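Thg1-like uncharacterized protein (Bacillus thuringiensis, PDB 4KGM) probably catalyses nucleotidyl transfer to the 5' end of tRNA with a polymerase palm-like domain that binds ATP and two magnesium ions. Local coordinates at residues E21-G31 / D75-K86; A105-N113 / P124-A132. All blocks are in the same frame, centred on the assembly; numbering follows the deposited sequence.

Interaction 1: E21-G31 / D75-K86; sequences ERMPVIVRIDG and DEISILITNYDK. With MG (magnesium ion), chain G; MG (magnesium ion), chain H; ATP (adenosine-5'-triphosphate), chain E.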
loop_
_atom_site.group_PDB
_atom_site.type_symbol
_atom_site.label_atom_id
_atom_site.label_comp_id
_atom_site.label_asym_id
_atom_site.label_seq_id
_atom_site.Cartn_x
_atom_site.Cartn_y
_atom_site.Cartn_z
ATOM N N GLU A 21 -4.000 -6.113 12.081
ATOM C CA GLU A 21 -3.901 -6.201 13.533
ATOM C C GLU A 21 -3.679 -7.630 14.021
ATOM O O GLU A 21 -3.607 -8.567 13.224
ATOM C CB GLU A 21 -5.162 -5.625 14.184
ATOM C CG GLU A 21 -5.454 -4.177 13.814
ATOM C CD GLU A 21 -6.764 -3.675 14.395
ATOM O OE1 GLU A 21 -7.384 -4.409 15.192
ATOM O OE2 GLU A 21 -7.181 -2.548 14.051
ATOM N N ARG A 22 -3.574 -7.774 15.339
ATOM C CA ARG A 22 -3.396 -9.068 15.998
ATOM C C ARG A 22 -2.230 -9.894 15.459
ATOM O O ARG A 22 -2.342 -11.109 15.304
ATOM C CB ARG A 22 -4.693 -9.883 15.972
ATOM C CG ARG A 22 -5.801 -9.297 16.834
ATOM C CD ARG A 22 -6.932 -10.292 17.036
ATOM N NE ARG A 22 -6.479 -11.498 17.725
ATOM C CZ ARG A 22 -6.371 -11.606 19.045
ATOM N NH1 ARG A 22 -6.682 -10.578 19.823
ATOM N NH2 ARG A 22 -5.950 -12.740 19.590
ATOM N N MET A 23 -1.117 -9.226 15.178
ATOM C CA MET A 23 0.110 -9.909 14.786
ATOM C C MET A 23 1.334 -9.053 15.119
ATOM O O MET A 23 1.234 -7.826 15.170
ATOM C CB MET A 23 0.074 -10.304 13.302
ATOM C CG MET A 23 -0.020 -9.153 12.325
ATOM S SD MET A 23 -0.031 -9.756 10.620
ATOM C CE MET A 23 -1.512 -10.765 10.633
ATOM N N PRO A 24 2.486 -9.700 15.375
ATOM C CA PRO A 24 3.718 -9.007 15.775
ATOM C C PRO A 24 4.102 -7.859 14.847
ATOM O O PRO A 24 4.092 -8.017 13.626
ATOM C CB PRO A 24 4.775 -10.109 15.693
ATOM C CG PRO A 24 4.025 -11.357 15.976
ATOM C CD PRO A 24 2.663 -11.164 15.367
ATOM N N VAL A 25 4.433 -6.714 15.437
ATOM C CA VAL A 25 4.908 -5.558 14.683
ATOM C C VAL A 25 6.357 -5.239 15.048
ATOM O O VAL A 25 6.716 -5.202 16.225
ATOM C CB VAL A 25 4.029 -4.313 14.940
ATOM C CG1 VAL A 25 4.705 -3.056 14.416
ATOM C CG2 VAL A 25 2.657 -4.491 14.306
ATOM N N ILE A 26 7.185 -5.022 14.031
ATOM C CA ILE A 26 8.574 -4.640 14.242
ATOM C C ILE A 26 8.836 -3.235 13.710
ATOM O O ILE A 26 8.503 -2.923 12.565
ATOM C CB ILE A 26 9.539 -5.624 13.554
ATOM C CG1 ILE A 26 9.451 -7.004 14.206
ATOM C CG2 ILE A 26 10.967 -5.103 13.617
ATOM C CD1 ILE A 26 9.945 -7.030 15.631
ATOM N N VAL A 27 9.431 -2.391 14.549
ATOM C CA VAL A 27 9.836 -1.052 14.139
ATOM C C VAL A 27 11.350 -0.905 14.242
ATOM O O VAL A 27 11.928 -1.130 15.306
ATOM C CB VAL A 27 9.185 0.027 15.019
ATOM C CG1 VAL A 27 9.664 1.411 14.599
ATOM C CG2 VAL A 27 7.668 -0.065 14.941
ATOM N N ARG A 28 11.994 -0.536 13.140
ATOM C CA ARG A 28 13.429 -0.272 13.170
ATOM C C ARG A 28 13.748 1.203 12.927
ATOM O O ARG A 28 13.230 1.825 11.999
ATOM C CB ARG A 28 14.204 -1.166 12.190
ATOM C CG ARG A 28 15.723 -1.054 12.359
ATOM C CD ARG A 28 16.492 -2.178 11.669
ATOM N NE ARG A 28 16.455 -2.077 10.212
ATOM C CZ ARG A 28 15.822 -2.936 9.420
ATOM N NH1 ARG A 28 15.178 -3.971 9.942
ATOM N NH2 ARG A 28 15.840 -2.766 8.104
ATOM N N ILE A 29 14.594 1.754 13.782
ATOM C CA ILE A 29 15.028 3.135 13.667
ATOM C C ILE A 29 16.531 3.150 13.426
ATOM O O ILE A 29 17.277 2.538 14.163
ATOM C CB ILE A 29 14.674 3.918 14.946
ATOM C CG1 ILE A 29 13.169 4.100 15.049
ATOM C CG2 ILE A 29 15.347 5.272 14.970
ATOM C CD1 ILE A 29 12.666 4.165 16.466
ATOM N N ASP A 30 16.967 3.840 12.384
ATOM C CA ASP A 30 18.386 3.880 12.037
ATOM C C ASP A 30 18.892 5.312 11.869
ATOM O O ASP A 30 18.287 6.113 11.158
ATOM C CB ASP A 30 18.647 3.076 10.761
ATOM C CG ASP A 30 20.128 2.860 10.498
ATOM O OD1 ASP A 30 20.767 3.753 9.901
ATOM O OD2 ASP A 30 20.653 1.794 10.885
ATOM N N GLY A 31 20.007 5.621 12.527
ATOM C CA GLY A 31 20.588 6.951 12.478
ATOM C C GLY A 31 20.991 7.380 11.080
ATOM O O GLY A 31 21.570 6.602 10.324
ATOM N N ASP A 75 23.978 1.991 15.204
ATOM C CA ASP A 75 23.115 3.167 15.176
ATOM C C ASP A 75 21.665 2.801 14.866
ATOM O O ASP A 75 20.884 3.650 14.436
ATOM C CB ASP A 75 23.622 4.177 14.146
ATOM C CG ASP A 75 23.495 3.670 12.724
ATOM O OD1 ASP A 75 23.573 2.439 12.522
ATOM O OD2 ASP A 75 23.315 4.502 11.809
ATOM N N GLU A 76 21.308 1.540 15.082
ATOM C CA GLU A 76 19.956 1.088 14.786
ATOM C C GLU A 76 19.214 0.624 16.035
ATOM O O GLU A 76 19.823 0.147 16.994
ATOM C CB GLU A 76 19.963 -0.021 13.732
ATOM C CG GLU A 76 20.274 -1.398 14.284
ATOM C CD GLU A 76 20.069 -2.492 13.262
ATOM O OE1 GLU A 76 20.231 -2.217 12.053
ATOM O OE2 GLU A 76 19.735 -3.624 13.666
ATOM N N ILE A 77 17.894 0.781 16.015
ATOM C CA ILE A 77 17.046 0.379 17.130
ATOM C C ILE A 77 15.820 -0.381 16.627
ATOM O O ILE A 77 14.971 0.185 15.939
ATOM C CB ILE A 77 16.571 1.597 17.946
ATOM C CG1 ILE A 77 17.759 2.309 18.597
ATOM C CG2 ILE A 77 15.571 1.175 19.005
ATOM C CD1 ILE A 77 17.361 3.490 19.452
ATOM N N SER A 78 15.737 -1.663 16.966
ATOM C CA SER A 78 14.584 -2.477 16.601
ATOM C C SER A 78 13.643 -2.632 17.788
ATOM O O SER A 78 14.082 -2.897 18.906
ATOM C CB SER A 78 15.020 -3.852 16.093
ATOM O OG SER A 78 15.648 -3.758 14.828
ATOM N N ILE A 79 12.348 -2.464 17.538
ATOM C CA ILE A 79 11.348 -2.561 18.594
ATOM C C ILE A 79 10.273 -3.587 18.250
ATOM O O ILE A 79 9.660 -3.520 17.182
ATOM C CB ILE A 79 10.676 -1.201 18.847
ATOM C CG1 ILE A 79 11.737 -0.119 19.070
ATOM C CG2 ILE A 79 9.719 -1.289 20.029
ATOM C CD1 ILE A 79 11.197 1.291 19.011
ATOM N N LEU A 80 10.054 -4.540 19.152
ATOM C CA LEU A 80 8.998 -5.532 18.980
ATOM C C LEU A 80 7.709 -5.069 19.640
ATOM O O LEU A 80 7.662 -4.859 20.854
ATOM C CB LEU A 80 9.414 -6.886 19.560
ATOM C CG LEU A 80 8.279 -7.901 19.737
ATOM C CD1 LEU A 80 7.665 -8.284 18.398
ATOM C CD2 LEU A 80 8.756 -9.135 20.481
ATOM N N ILE A 81 6.663 -4.914 18.835
ATOM C CA ILE A 81 5.361 -4.502 19.342
ATOM C C ILE A 81 4.327 -5.600 19.118
ATOM O O ILE A 81 4.204 -6.131 18.014
ATOM C CB ILE A 81 4.870 -3.215 18.653
ATOM C CG1 ILE A 81 5.982 -2.165 18.621
ATOM C CG2 ILE A 81 3.640 -2.671 19.357
ATOM C CD1 ILE A 81 5.608 -0.912 17.865
ATOM N N THR A 82 3.596 -5.945 20.171
ATOM C CA THR A 82 2.504 -6.904 20.059
ATOM C C THR A 82 1.194 -6.234 20.447
ATOM O O THR A 82 1.164 -5.395 21.346
ATOM C CB THR A 82 2.723 -8.145 20.948
ATOM O OG1 THR A 82 2.706 -7.759 22.328
ATOM C CG2 THR A 82 4.049 -8.813 20.619
ATOM N N ASN A 83 0.113 -6.606 19.769
ATOM C CA ASN A 83 -1.190 -6.000 20.015
ATOM C C ASN A 83 -2.295 -7.036 20.193
ATOM O O ASN A 83 -3.457 -6.770 19.889
ATOM C CB ASN A 83 -1.552 -5.048 18.875
ATOM C CG ASN A 83 -1.486 -5.720 17.518
ATOM O OD1 ASN A 83 -1.263 -6.929 17.420
ATOM N ND2 ASN A 83 -1.680 -4.940 16.458
ATOM N N TYR A 84 -1.927 -8.214 20.685
ATOM C CA TYR A 84 -2.883 -9.303 20.845
ATOM C C TYR A 84 -2.784 -9.958 22.219
ATOM O O TYR A 84 -3.089 -11.141 22.373
ATOM C CB TYR A 84 -2.686 -10.348 19.746
ATOM C CG TYR A 84 -1.247 -10.768 19.547
ATOM C CD1 TYR A 84 -0.436 -10.122 18.620
ATOM C CD2 TYR A 84 -0.697 -11.812 20.281
ATOM C CE1 TYR A 84 0.880 -10.502 18.432
ATOM C CE2 TYR A 84 0.620 -12.198 20.099
ATOM C CZ TYR A 84 1.403 -11.539 19.174
ATOM O OH TYR A 84 2.713 -11.919 18.988
ATOM N N ASP A 85 -2.356 -9.180 23.209
ATOM C CA ASP A 85 -2.236 -9.661 24.582
ATOM C C ASP A 85 -3.587 -10.149 25.093
ATOM O O ASP A 85 -3.701 -11.252 25.630
ATOM C CB ASP A 85 -1.706 -8.549 25.490
ATOM C CG ASP A 85 -0.388 -7.971 25.003
ATOM O OD1 ASP A 85 0.400 -7.502 25.851
ATOM O OD2 ASP A 85 -0.143 -7.981 23.777
ATOM N N LYS A 86 -4.606 -9.313 24.920
ATOM C CA LYS A 86 -5.974 -9.676 25.263
ATOM C C LYS A 86 -6.833 -9.674 24.005
ATOM O O LYS A 86 -6.325 -9.496 22.897
ATOM C CB LYS A 86 -6.554 -8.692 26.280
ATOM C CG LYS A 86 -5.795 -8.625 27.590
ATOM C CD LYS A 86 -6.417 -7.599 28.522
ATOM C CE LYS A 86 -5.672 -7.523 29.844
ATOM N NZ LYS A 86 -6.255 -6.489 30.744
HETATM MG MG MG G . 22.618 4.794 9.817
HETATM MG MG MG H . 22.932 1.599 10.425
HETATM P PG ATP E . 22.830 6.029 6.481
HETATM O O1G ATP E . 23.021 4.882 5.517
HETATM O O2G ATP E . 22.259 7.284 5.862
HETATM O O3G ATP E . 22.166 5.630 7.777
HETATM P PB ATP E . 25.157 5.710 8.056
HETATM O O1B ATP E . 24.369 5.799 9.342
HETATM O O2B ATP E . 26.571 6.239 8.027
HETATM O O3B ATP E . 24.339 6.445 6.878
HETATM P PA ATP E . 25.378 3.001 8.647
HETATM O O1A ATP E . 25.766 1.729 7.934
HETATM O O2A ATP E . 24.172 3.031 9.556
HETATM O O3A ATP E . 25.214 4.178 7.563
HETATM O "O5'" ATP E . 26.644 3.547 9.481
HETATM C "C5'" ATP E . 26.697 3.426 10.901
HETATM C "C4'" ATP E . 27.925 4.167 11.416
HETATM O "O4'" ATP E . 27.791 4.478 12.804
HETATM C "C3'" ATP E . 29.190 3.337 11.262
HETATM O "O3'" ATP E . 30.033 3.918 10.263
HETATM C "C2'" ATP E . 29.878 3.381 12.613
HETATM O "O2'" ATP E . 31.222 3.849 12.470
HETATM C "C1'" ATP E . 29.061 4.355 13.448
HETATM N N9 ATP E . 28.905 3.863 14.841
HETATM C C8 ATP E . 27.955 3.018 15.283
HETATM N N7 ATP E . 28.097 2.773 16.611
HETATM C C5 ATP E . 29.160 3.476 17.041
HETATM C C6 ATP E . 29.862 3.671 18.332
HETATM N N6 ATP E . 29.442 3.050 19.461
HETATM N N1 ATP E . 30.935 4.493 18.344
HETATM C C2 ATP E . 31.362 5.117 17.231
HETATM N N3 ATP E . 30.776 4.985 16.028
HETATM C C4 ATP E . 29.689 4.192 15.871
HETATM O O HOH W 1 -5.808 -12.512 22.989
HETATM O O HOH W 2 -0.542 -5.913 13.972
HETATM O O HOH W 3 1.535 -5.480 17.217
HETATM O O HOH W 4 22.263 0.228 9.183
#
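Asp30, in strand 25-31, and Asp75, just before strand 76-81, bring their carboxylates together at an angle of 81° and jointly hold two magnesium ions against the ATP triphosphate. Followed outward, Asp75 CB projects toward 21-31. With CG between the backbone N and the carbonyl carbon (chi1 67°), the carboxylate turns to the metals: OD2 binds the first magnesium at 2.1 Å, beside Asp30 OD1, Gly31 O and ATP O3G, O1B and O2A, while OD1 joins Asp30 OD2 on the second. ATP O2A bridges both ions. This matches the two-metal site of polymerase palm domains, consistent with the Thg1 family. Behind it, strands 25-31 and 76-81 run at 169°, and paired backbone bonds join Val25 with Ile81, Val27 with Ile79 and Ile29 with Ile77; Gly31 N to Asp75 O, 2.9 Å, continues the ladder to the metals. On the face of Val25, Val27 and Ile29, Ile81 CD1 reaches Val27 CG2 at 3.7 Å. At the far end, Tyr84 CB lies over the centre of the Arg22 guanidinium, 3.9 Å above its plane, while Lys86 O accepts from NH1 in that plane; Arg22 NH2 is salt-bridged to Asp138 of the second subunit.

Interaction 2: A105-N113 / P124-A132; sequences ASMATAKFN and PLATFDGRA. With PO4 (phosphate ion), chain F.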
loop_
_atom_site.group_PDB
_atom_site.type_symbol
_atom_site.label_atom_id
_atom_site.label_comp_id
_atom_site.label_asym_id
_atom_site.label_seq_id
_atom_site.Cartn_x
_atom_site.Cartn_y
_atom_site.Cartn_z
ATOM N N ALA A 105 10.547 7.589 15.080
ATOM C CA ALA A 105 11.760 8.304 14.703
ATOM C C ALA A 105 11.836 9.639 15.436
ATOM O O ALA A 105 12.910 10.066 15.857
ATOM C CB ALA A 105 11.808 8.515 13.197
ATOM N N SER A 106 10.687 10.287 15.590
ATOM C CA SER A 106 10.611 11.554 16.309
ATOM C C SER A 106 11.005 11.378 17.771
ATOM O O SER A 106 11.815 12.140 18.298
ATOM C CB SER A 106 9.201 12.134 16.215
ATOM O OG SER A 106 9.100 13.363 16.914
ATOM N N MET A 107 10.426 10.371 18.419
ATOM C CA MET A 107 10.726 10.081 19.816
ATOM C C MET A 107 12.203 9.765 20.002
ATOM O O MET A 107 12.837 10.254 20.938
ATOM C CB MET A 107 9.884 8.906 20.319
ATOM C CG MET A 107 8.436 9.253 20.629
ATOM S SD MET A 107 7.481 7.799 21.110
ATOM C CE MET A 107 5.908 8.559 21.513
ATOM N N ALA A 108 12.741 8.942 19.108
ATOM C CA ALA A 108 14.151 8.581 19.153
ATOM C C ALA A 108 15.013 9.827 18.991
ATOM O O ALA A 108 15.989 10.012 19.711
ATOM C CB ALA A 108 14.476 7.558 18.074
ATOM N N THR A 109 14.631 10.682 18.048
ATOM C CA THR A 109 15.344 11.926 17.788
ATOM C C THR A 109 15.357 12.850 19.005
ATOM O O THR A 109 16.393 13.421 19.350
ATOM C CB THR A 109 14.726 12.674 16.593
ATOM O OG1 THR A 109 14.805 11.852 15.422
ATOM C CG2 THR A 109 15.457 13.980 16.337
ATOM N N ALA A 110 14.205 12.988 19.656
ATOM C CA ALA A 110 14.065 13.898 20.790
ATOM C C ALA A 110 14.950 13.501 21.970
ATOM O O ALA A 110 15.720 14.315 22.484
ATOM C CB ALA A 110 12.606 13.987 21.224
ATOM N N LYS A 111 14.837 12.248 22.394
ATOM C CA LYS A 111 15.586 11.762 23.546
ATOM C C LYS A 111 17.088 11.725 23.279
ATOM O O LYS A 111 17.879 12.167 24.113
ATOM C CB LYS A 111 15.080 10.380 23.973
ATOM C CG LYS A 111 15.849 9.750 25.134
ATOM C CD LYS A 111 15.926 10.678 26.344
ATOM C CE LYS A 111 14.549 11.021 26.891
ATOM N NZ LYS A 111 14.620 12.015 28.000
ATOM N N PHE A 112 17.469 11.204 22.117
ATOM C CA PHE A 112 18.877 11.048 21.764
ATOM C C PHE A 112 19.610 12.386 21.748
ATOM O O PHE A 112 20.657 12.534 22.379
ATOM C CB PHE A 112 19.016 10.357 20.406
ATOM C CG PHE A 112 20.423 9.960 20.068
ATOM C CD1 PHE A 112 20.928 8.739 20.483
ATOM C CD2 PHE A 112 21.239 10.800 19.328
ATOM C CE1 PHE A 112 22.220 8.368 20.172
ATOM C CE2 PHE A 112 22.533 10.433 19.014
ATOM C CZ PHE A 112 23.022 9.215 19.436
ATOM N N ASN A 113 19.058 13.355 21.024
ATOM C CA ASN A 113 19.648 14.685 20.959
ATOM C C ASN A 113 19.760 15.337 22.335
ATOM O O ASN A 113 20.768 15.970 22.642
ATOM C CB ASN A 113 18.857 15.583 20.004
ATOM C CG ASN A 113 19.251 15.383 18.552
ATOM O OD1 ASN A 113 20.436 15.312 18.222
ATOM N ND2 ASN A 113 18.258 15.291 17.675
ATOM N N PRO A 124 26.560 18.193 16.129
ATOM C CA PRO A 124 25.435 18.656 15.310
ATOM C C PRO A 124 24.176 17.845 15.602
ATOM O O PRO A 124 24.232 16.856 16.334
ATOM C CB PRO A 124 25.917 18.403 13.878
ATOM C CG PRO A 124 26.910 17.299 14.005
ATOM C CD PRO A 124 27.591 17.512 15.327
ATOM N N LEU A 125 23.050 18.260 15.036
ATOM C CA LEU A 125 21.789 17.567 15.273
ATOM C C LEU A 125 21.789 16.166 14.672
ATOM O O LEU A 125 22.153 15.974 13.512
ATOM C CB LEU A 125 20.618 18.384 14.727
ATOM C CG LEU A 125 20.350 19.691 15.471
ATOM C CD1 LEU A 125 19.220 20.469 14.814
ATOM C CD2 LEU A 125 20.036 19.402 16.932
ATOM N N ALA A 126 21.387 15.189 15.479
ATOM C CA ALA A 126 21.261 13.814 15.013
ATOM C C ALA A 126 19.845 13.558 14.518
ATOM O O ALA A 126 18.874 13.999 15.137
ATOM C CB ALA A 126 21.617 12.841 16.126
ATOM N N THR A 127 19.728 12.857 13.395
ATOM C CA THR A 127 18.424 12.496 12.853
ATOM C C THR A 127 18.318 10.993 12.620
ATOM O O THR A 127 19.328 10.292 12.535
ATOM C CB THR A 127 18.118 13.242 11.540
ATOM O OG1 THR A 127 19.189 13.039 10.611
ATOM C CG2 THR A 127 17.948 14.732 11.801
ATOM N N PHE A 128 17.086 10.506 12.523
ATOM C CA PHE A 128 16.828 9.082 12.363
ATOM C C PHE A 128 15.730 8.851 11.332
ATOM O O PHE A 128 14.897 9.724 11.091
ATOM C CB PHE A 128 16.385 8.469 13.694
ATOM C CG PHE A 128 17.421 8.544 14.779
ATOM C CD1 PHE A 128 17.559 9.687 15.550
ATOM C CD2 PHE A 128 18.241 7.461 15.045
ATOM C CE1 PHE A 128 18.507 9.755 16.550
ATOM C CE2 PHE A 128 19.191 7.523 16.044
ATOM C CZ PHE A 128 19.325 8.670 16.798
ATOM N N ASP A 129 15.729 7.670 10.725
ATOM C CA ASP A 129 14.613 7.261 9.887
ATOM C C ASP A 129 13.835 6.190 10.638
ATOM O O ASP A 129 14.314 5.658 11.639
ATOM C CB ASP A 129 15.097 6.723 8.540
ATOM C CG ASP A 129 15.401 5.240 8.577
ATOM O OD1 ASP A 129 16.118 4.791 9.497
ATOM O OD2 ASP A 129 14.914 4.519 7.684
ATOM N N GLY A 130 12.640 5.875 10.154
ATOM C CA GLY A 130 11.814 4.865 10.786
ATOM C C GLY A 130 11.051 4.036 9.774
ATOM O O GLY A 130 10.598 4.550 8.751
ATOM N N ARG A 131 10.918 2.745 10.057
ATOM C CA ARG A 131 10.153 1.852 9.198
ATOM C C ARG A 131 9.445 0.795 10.033
ATOM O O ARG A 131 10.005 0.268 10.995
ATOM C CB ARG A 131 11.057 1.200 8.147
ATOM C CG ARG A 131 12.163 0.326 8.719
ATOM C CD ARG A 131 13.178 -0.048 7.653
ATOM N NE ARG A 131 13.904 1.121 7.170
ATOM C CZ ARG A 131 14.845 1.082 6.232
ATOM N NH1 ARG A 131 15.175 -0.072 5.669
ATOM N NH2 ARG A 131 15.456 2.199 5.855
ATOM N N ALA A 132 8.201 0.497 9.674
ATOM C CA ALA A 132 7.422 -0.489 10.410
ATOM C C ALA A 132 7.003 -1.637 9.503
ATOM O O ALA A 132 6.975 -1.494 8.279
ATOM C CB ALA A 132 6.204 0.161 11.054
HETATM P P PO4 F . 17.470 1.759 2.825
HETATM O O1 PO4 F . 16.515 2.504 1.921
HETATM O O2 PO4 F . 18.860 1.809 2.237
HETATM O O3 PO4 F . 17.482 2.409 4.188
HETATM O O4 PO4 F . 17.030 0.320 2.954
HETATM O O HOH W 5 23.471 15.674 18.750
#
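Phe128 drives the edge of its ring into the face of Phe112, a T-shaped pair with centroids 5.3 Å apart and planes at 79°. CZ makes the approach, standing 3.7 Å above the Phe112 plane and displaced toward its rim, nearest CG. With CG anti to the backbone N (chi1 -171°), the Phe112 ring swings off the helix toward the strand. Its CD2 also meets Ala126 CB at 3.8 Å. Alongside, Thr109 OG1 comes to the Phe128 edge at CD1, 3.5 Å away, while bonding back to Ala105 O; Thr109 N reaches the same oxygen from the opposite face of its plane. Helix 97-119 thus packs against strand 128-134, the outermost of this chain's antiparallel palm sheet, the short axes 7.8 Å apart at 150°, and Phe34 and Phe53 add their rings to the aromatic cluster. The backbones come closest at Ala105 and Gly130, CA atoms 5.2 Å apart, where a methyl meets bare backbone. Beyond the rings the contact turns polar: buried Asn113 OD1 accepts from Ala126 N at 2.9 Å through an in-plane lone pair, and ND2 donates to Ala126 O at the same length, so two bonds fix the amide's rotation. Past the amide, water 5 donates to both Asn113 OD1 and Pro124 O, and Pro124 is exposed. The strand leaves the helix segment after Gly130: Arg131 NH2 forms a salt bridge with Asp129 OD2 and bonds O3 of a phosphate ion, probably from the crystallisation liquor, at 2.6 Å. The fourth subunit covers this looser side, its Ser106 meeting Thr109 and Thr127, its Lys99 salt-bridged to Asp129 and its Glu12 to Arg131 NH1.

In the fold
Interactions 1 and 2 have centres about 16 Å apart and both reach one six-stranded antiparallel sheet. Strand 25-31 is the shared element: it pairs with 76-81 on one side and with 128-134, an outermost strand of the chain's sheet, on the other, where Asp30 O lies 3.0 Å from Asp129 N, a probable hydrogen bond. Along the chain they come in series, 21-31 and 75-86 closing before 105-113 and 124-132 open, with helix 97-119 following strand 76-81. That helix packs on the Val27 and Ile29 face of the sheet and helix 140-160 on the Ile26 face, so the metal-bearing strand is enclosed by a strand at each edge and a helix on each face.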